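PDB 4GLF: RsfP from Uncultured bacterium, which probably acts as a nucleoside phosphorylase, using phosphate to split the bond between the base and the sugar of a nucleoside. Local coordinates for residues 22-27 against 247-252; 44-49 against 60-65. All blocks are in the same frame, centred on the assembly; numbering follows the deposited sequence.

Contact 1 of 2, residues 22-27 against 247-252; sequences SGLYQM and DNAQQV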
loop_
_atom_site.group_PDB
_atom_site.type_symbol
_atom_site.label_atom_id
_atom_site.label_comp_id
_atom_site.label_asym_id
_atom_site.label_seq_id
_atom_site.Cartn_x
_atom_site.Cartn_y
_atom_site.Cartn_z
ATOM N N SER A 22 15.596 24.124 2.042
ATOM C CA SER A 22 16.620 24.882 2.812
ATOM C C SER A 22 16.522 26.320 2.415
ATOM O O SER A 22 16.066 26.663 1.306
ATOM C CB SER A 22 18.069 24.413 2.591
ATOM O OG SER A 22 18.275 24.124 1.236
ATOM N N GLY A 23 16.903 27.215 3.278
ATOM C CA GLY A 23 16.804 28.578 2.845
ATOM C C GLY A 23 15.406 29.099 2.909
ATOM O O GLY A 23 15.118 30.180 2.465
ATOM N N LEU A 24 14.528 28.316 3.497
ATOM C CA LEU A 24 13.319 28.829 4.073
ATOM C C LEU A 24 13.820 29.708 5.197
ATOM O O LEU A 24 13.255 30.721 5.501
ATOM C CB LEU A 24 12.428 27.711 4.597
ATOM C CG LEU A 24 11.369 27.117 3.683
ATOM C CD1 LEU A 24 10.523 26.136 4.449
ATOM C CD2 LEU A 24 10.491 28.170 3.066
ATOM N N TYR A 25 14.899 29.273 5.816
ATOM C CA TYR A 25 15.507 30.019 6.897
ATOM C C TYR A 25 16.540 31.070 6.416
ATOM O O TYR A 25 17.074 31.778 7.224
ATOM C CB TYR A 25 16.209 29.066 7.890
ATOM C CG TYR A 25 17.335 28.272 7.243
ATOM C CD1 TYR A 25 17.085 26.997 6.775
ATOM C CD2 TYR A 25 18.624 28.809 7.070
ATOM C CE1 TYR A 25 18.065 26.247 6.174
ATOM C CE2 TYR A 25 19.627 28.067 6.451
ATOM C CZ TYR A 25 19.322 26.777 6.006
ATOM O OH TYR A 25 20.226 25.951 5.370
ATOM N N GLN A 26 16.834 31.147 5.132
ATOM C CA GLN A 26 17.882 32.012 4.654
ATOM C C GLN A 26 17.296 33.392 4.334
ATOM O O GLN A 26 16.992 33.725 3.185
ATOM C CB GLN A 26 18.590 31.379 3.455
ATOM C CG GLN A 26 19.725 30.436 3.852
ATOM C CD GLN A 26 19.955 29.354 2.820
ATOM O OE1 GLN A 26 19.720 29.555 1.631
ATOM N NE2 GLN A 26 20.373 28.180 3.275
ATOM N N MET A 27 17.107 34.173 5.390
ATOM C CA MET A 27 16.492 35.501 5.302
ATOM C C MET A 27 17.108 36.314 6.411
ATOM O O MET A 27 17.264 35.804 7.550
ATOM C CB MET A 27 14.981 35.417 5.520
ATOM C CG MET A 27 14.561 34.428 6.607
ATOM S SD MET A 27 12.767 34.469 6.787
ATOM C CE MET A 27 12.467 33.018 7.781
ATOM N N ASP A 247 10.320 31.945 -2.427
ATOM C CA ASP A 247 10.325 33.294 -1.880
ATOM C C ASP A 247 8.987 33.792 -1.282
ATOM O O ASP A 247 8.948 34.382 -0.163
ATOM C CB ASP A 247 10.709 34.216 -3.022
ATOM C CG ASP A 247 11.264 35.528 -2.524
ATOM O OD1 ASP A 247 10.922 35.962 -1.379
ATOM O OD2 ASP A 247 12.074 36.096 -3.275
ATOM N N ASN A 248 7.886 33.596 -2.039
ATOM C CA ASN A 248 6.538 33.821 -1.506
ATOM C C ASN A 248 6.331 33.002 -0.228
ATOM O O ASN A 248 5.834 33.524 0.806
ATOM C CB ASN A 248 5.457 33.473 -2.531
ATOM C CG ASN A 248 5.499 34.382 -3.753
ATOM O OD1 ASN A 248 6.009 35.491 -3.668
ATOM N ND2 ASN A 248 4.946 33.928 -4.884
ATOM N N ALA A 249 6.762 31.737 -0.251
ATOM C CA ALA A 249 6.528 30.870 0.953
ATOM C C ALA A 249 7.191 31.455 2.229
ATOM O O ALA A 249 6.615 31.490 3.331
ATOM C CB ALA A 249 6.983 29.429 0.699
ATOM N N GLN A 250 8.384 31.989 2.050
ATOM C CA GLN A 250 9.127 32.653 3.132
ATOM C C GLN A 250 8.400 33.864 3.761
ATOM O O GLN A 250 8.309 34.004 5.014
ATOM C CB GLN A 250 10.486 33.077 2.554
ATOM C CG GLN A 250 11.561 33.228 3.586
ATOM C CD GLN A 250 12.866 33.690 2.959
ATOM O OE1 GLN A 250 12.900 34.720 2.282
ATOM N NE2 GLN A 250 13.959 32.931 3.194
ATOM N N GLN A 251 7.840 34.714 2.907
ATOM C CA GLN A 251 6.968 35.802 3.383
ATOM C C GLN A 251 5.765 35.313 4.248
ATOM O O GLN A 251 5.435 35.874 5.324
ATOM C CB GLN A 251 6.481 36.663 2.205
ATOM C CG GLN A 251 7.564 37.202 1.276
ATOM C CD GLN A 251 8.798 37.711 2.012
ATOM O OE1 GLN A 251 8.693 38.477 2.987
ATOM N NE2 GLN A 251 9.995 37.285 1.543
ATOM N N VAL A 252 5.134 34.229 3.787
ATOM C CA VAL A 252 3.938 33.723 4.494
ATOM C C VAL A 252 4.382 33.200 5.854
ATOM O O VAL A 252 3.750 33.511 6.875
ATOM C CB VAL A 252 3.187 32.636 3.688
ATOM C CG1 VAL A 252 2.021 32.029 4.525
ATOM C CG2 VAL A 252 2.707 33.210 2.328
#

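Contact 2 of 2, residues 44-49 against 60-65; sequences EPSDDI and AFLTRH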
loop_
_atom_site.group_PDB
_atom_site.type_symbol
_atom_site.label_atom_id
_atom_site.label_comp_id
_atom_site.label_asym_id
_atom_site.label_seq_id
_atom_site.Cartn_x
_atom_site.Cartn_y
_atom_site.Cartn_z
ATOM N N GLU A 44 19.308 9.906 13.005
ATOM C CA GLU A 44 19.382 11.324 12.890
ATOM C C GLU A 44 18.290 11.883 12.000
ATOM O O GLU A 44 17.798 11.209 11.087
ATOM C CB GLU A 44 20.771 11.792 12.455
ATOM C CG GLU A 44 21.255 11.320 11.083
ATOM C CD GLU A 44 22.793 11.354 10.998
ATOM O OE1 GLU A 44 23.374 10.314 10.623
ATOM O OE2 GLU A 44 23.428 12.398 11.339
ATOM N N PRO A 45 17.902 13.139 12.269
ATOM C CA PRO A 45 16.969 13.847 11.452
ATOM C C PRO A 45 17.595 14.013 10.051
ATOM O O PRO A 45 18.812 13.771 9.908
ATOM C CB PRO A 45 16.872 15.232 12.139
ATOM C CG PRO A 45 17.232 14.944 13.564
ATOM C CD PRO A 45 18.299 13.887 13.481
ATOM N N SER A 46 16.813 14.528 9.095
ATOM C CA SER A 46 17.310 14.693 7.721
ATOM C C SER A 46 18.567 15.544 7.644
ATOM O O SER A 46 19.392 15.382 6.742
ATOM C CB SER A 46 16.281 15.385 6.877
ATOM O OG SER A 46 15.100 14.658 6.738
ATOM N N ASP A 47 18.665 16.533 8.522
ATOM C CA ASP A 47 19.832 17.448 8.538
ATOM C C ASP A 47 19.840 18.116 9.912
ATOM O O ASP A 47 18.861 18.001 10.663
ATOM C CB ASP A 47 19.677 18.497 7.453
ATOM C CG ASP A 47 20.981 19.198 7.102
ATOM O OD1 ASP A 47 22.008 19.019 7.804
ATOM O OD2 ASP A 47 20.969 19.986 6.117
ATOM N N ASP A 48 20.947 18.761 10.270
ATOM C CA ASP A 48 20.998 19.572 11.468
ATOM C C ASP A 48 19.794 20.547 11.408
ATOM O O ASP A 48 19.539 21.124 10.384
ATOM C CB ASP A 48 22.336 20.344 11.525
ATOM C CG ASP A 48 23.566 19.412 11.713
ATOM O OD1 ASP A 48 23.438 18.214 12.057
ATOM O OD2 ASP A 48 24.682 19.875 11.515
ATOM N N ILE A 49 19.025 20.642 12.485
ATOM C CA ILE A 49 17.992 21.680 12.660
ATOM C C ILE A 49 18.632 23.078 12.844
ATOM O O ILE A 49 19.556 23.256 13.674
ATOM C CB ILE A 49 17.105 21.296 13.871
ATOM C CG1 ILE A 49 16.187 20.128 13.473
ATOM C CG2 ILE A 49 16.222 22.446 14.333
ATOM C CD1 ILE A 49 16.883 18.825 13.168
ATOM N N ALA A 60 12.519 26.726 14.870
ATOM C CA ALA A 60 13.351 25.625 14.319
ATOM C C ALA A 60 13.012 25.414 12.818
ATOM O O ALA A 60 11.840 25.364 12.433
ATOM C CB ALA A 60 13.098 24.320 15.102
ATOM N N PHE A 61 14.024 25.314 11.955
ATOM C CA PHE A 61 13.786 25.028 10.530
ATOM C C PHE A 61 14.443 23.692 10.273
ATOM O O PHE A 61 15.623 23.493 10.633
ATOM C CB PHE A 61 14.438 26.036 9.589
ATOM C CG PHE A 61 13.762 27.394 9.618
ATOM C CD1 PHE A 61 13.970 28.260 10.698
ATOM C CD2 PHE A 61 12.829 27.763 8.624
ATOM C CE1 PHE A 61 13.301 29.484 10.743
ATOM C CE2 PHE A 61 12.215 29.047 8.647
ATOM C CZ PHE A 61 12.413 29.881 9.710
ATOM N N LEU A 62 13.699 22.800 9.636
ATOM C CA LEU A 62 14.209 21.451 9.341
ATOM C C LEU A 62 14.053 21.255 7.832
ATOM O O LEU A 62 12.946 21.391 7.279
ATOM C CB LEU A 62 13.434 20.381 10.099
ATOM C CG LEU A 62 13.982 18.914 10.103
ATOM C CD1 LEU A 62 13.371 18.066 11.242
ATOM C CD2 LEU A 62 13.629 18.261 8.777
ATOM N N THR A 63 15.166 20.968 7.152
ATOM C CA THR A 63 15.158 20.739 5.707
ATOM C C THR A 63 14.805 19.276 5.507
ATOM O O THR A 63 15.646 18.414 5.692
ATOM C CB THR A 63 16.542 21.045 5.146
ATOM O OG1 THR A 63 16.837 22.402 5.481
ATOM C CG2 THR A 63 16.558 20.849 3.593
ATOM N N ARG A 64 13.559 19.026 5.184
ATOM C CA ARG A 64 13.024 17.699 5.027
ATOM C C ARG A 64 13.902 16.744 4.166
ATOM O O ARG A 64 14.096 15.565 4.514
ATOM C CB ARG A 64 11.623 17.861 4.336
ATOM C CG ARG A 64 10.859 16.561 4.373
ATOM C CD ARG A 64 9.540 16.656 3.625
ATOM N NE ARG A 64 8.488 17.308 4.422
ATOM C CZ ARG A 64 7.950 18.491 4.124
ATOM N NH1 ARG A 64 8.382 19.171 3.072
ATOM N NH2 ARG A 64 6.973 18.990 4.907
ATOM N N HIS A 65 14.333 17.230 3.002
ATOM C CA HIS A 65 15.098 16.367 2.069
ATOM C C HIS A 65 16.600 16.374 2.233
ATOM O O HIS A 65 17.294 15.768 1.408
ATOM C CB HIS A 65 14.756 16.695 0.627
ATOM C CG HIS A 65 13.328 16.363 0.294
ATOM N ND1 HIS A 65 12.907 15.109 -0.011
ATOM C CD2 HIS A 65 12.181 17.165 0.333
ATOM C CE1 HIS A 65 11.566 15.128 -0.211
ATOM N NE2 HIS A 65 11.134 16.395 -0.012
#

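Contact 1 of 2, residues 22-27 against 247-252
The amide of Gln250 reaches from its helix into the loop 22-27 and donates from NE2 to main-chain oxygens there. Its bond to Leu24 O, 3.3 Å from Gln250 NE2, is nearly straight at the hydrogen (159°). The oxygen lies close to the plane of the Gln250 amide, but the nitrogen stands well above the plane of the Leu24 carbonyl, 68° out of it, and so does not lie along a lone pair. A second bond, from Gln250 NE2 to Gln26 O at 3.1 Å, is weak. Gly23 O is also 3.1 Å from Gln250 NE2, so three carbonyl oxygens of the loop gather round one nitrogen. What brings the amide so far is the extended glutamine chain, with CG trans to the main-chain nitrogen (chi1 -156°). Gln26 is the centre of an inverse gamma turn, across which Met27 N makes a weak bond to Tyr25 O.

The nonpolar part rests on Met27, whose side chain runs alongside that of Gln250 in the opposite direction. Met27 CB lies 3.6 Å from Gln250 NE2, and farther along Met27 SD is 3.6 Å from Gln250 CG, so the thioether packs on the aliphatic part of the glutamine. One residue earlier on the helix, Ala249 CB lies 4.4 Å from Leu24 CD2, a looser contact.

This packing joins the loop that follows strand 16-20 to the long helix 238-263. On the loop's side, Leu24, Tyr25 and Met27 rest on Phe61 of strand 57-63. On the helix's side, Ala249 and Val252 pack on Leu219 and Leu217 of strand 213-221, while Asn248 and Val252 touch Met111 of strand 111-119.

Contact 2 of 2, residues 44-49 against 60-65
Ser46 and Ile49 make the close part of this contact, one at each end; residues 46-49 and 60-64 run almost oppositely, 165° apart end to end. At the first end, Ser46 donates its hydroxyl to the main chain: Ser46 OG lies 2.6 Å from Arg64 O, approaching from above the carbonyl plane, 41° out of it. The OG lies beside the serine's backbone N (chi1 -63°), anti to the carbonyl carbon, and Ser46 CB is left 3.3 Å from Thr63 O. At the other end the two branches of Ile49 divide the strand between them. Ile49 CG2 presses on Ala60 CB at 3.7 Å, while Ile49 CD1 meets Leu62 CD1 at 4.1 Å, the two side chains crossing at a slant.

Between these ends the fit is looser. Asp47 CB comes no nearer than 4.4 Å to Thr63 O, and its carboxylate turns back to accept Asp48 N at Asp47 OD1 (2.7 Å). Both aspartates are partly exposed, and Asp48 points away from the strand.

The contact sits where the loop enters a beta hairpin at Ile49, first residue of strand 49-54, and extends past the end of the second strand, 57-63, which strand 16-20 also flanks. Helix 78-87 packs against Pro45, Ala60 and Leu62, and its Asn81 accepts Ser46 N. Beyond the hairpin Arg64 forms a salt bridge with Glu203 of helix 200-209.

Overall arrangement
From the N terminus, the chain leaves strand 16-20 into loop 22-27, the first half of contact 1. It then passes through the short strands 30-31 and 33-36 to reach 44-49; after the hairpin turn, strand 57-63 returns past 44-49 and closes contact 2, a loop of 10 intervening residues. Contact 1 closes much later, when helix 238-263 returns to the loop after 219 intervening residues, so contact 2 is nested inside it. Their centres lie about 15 Å apart, yet they also touch where Ser22 CA lies 3.7 Å from Thr63 OG1. Contact 2 holds the 44-49 loop to the hairpin's second strand, and contact 1 ties the loop after strand 16-20 to helix 238-263.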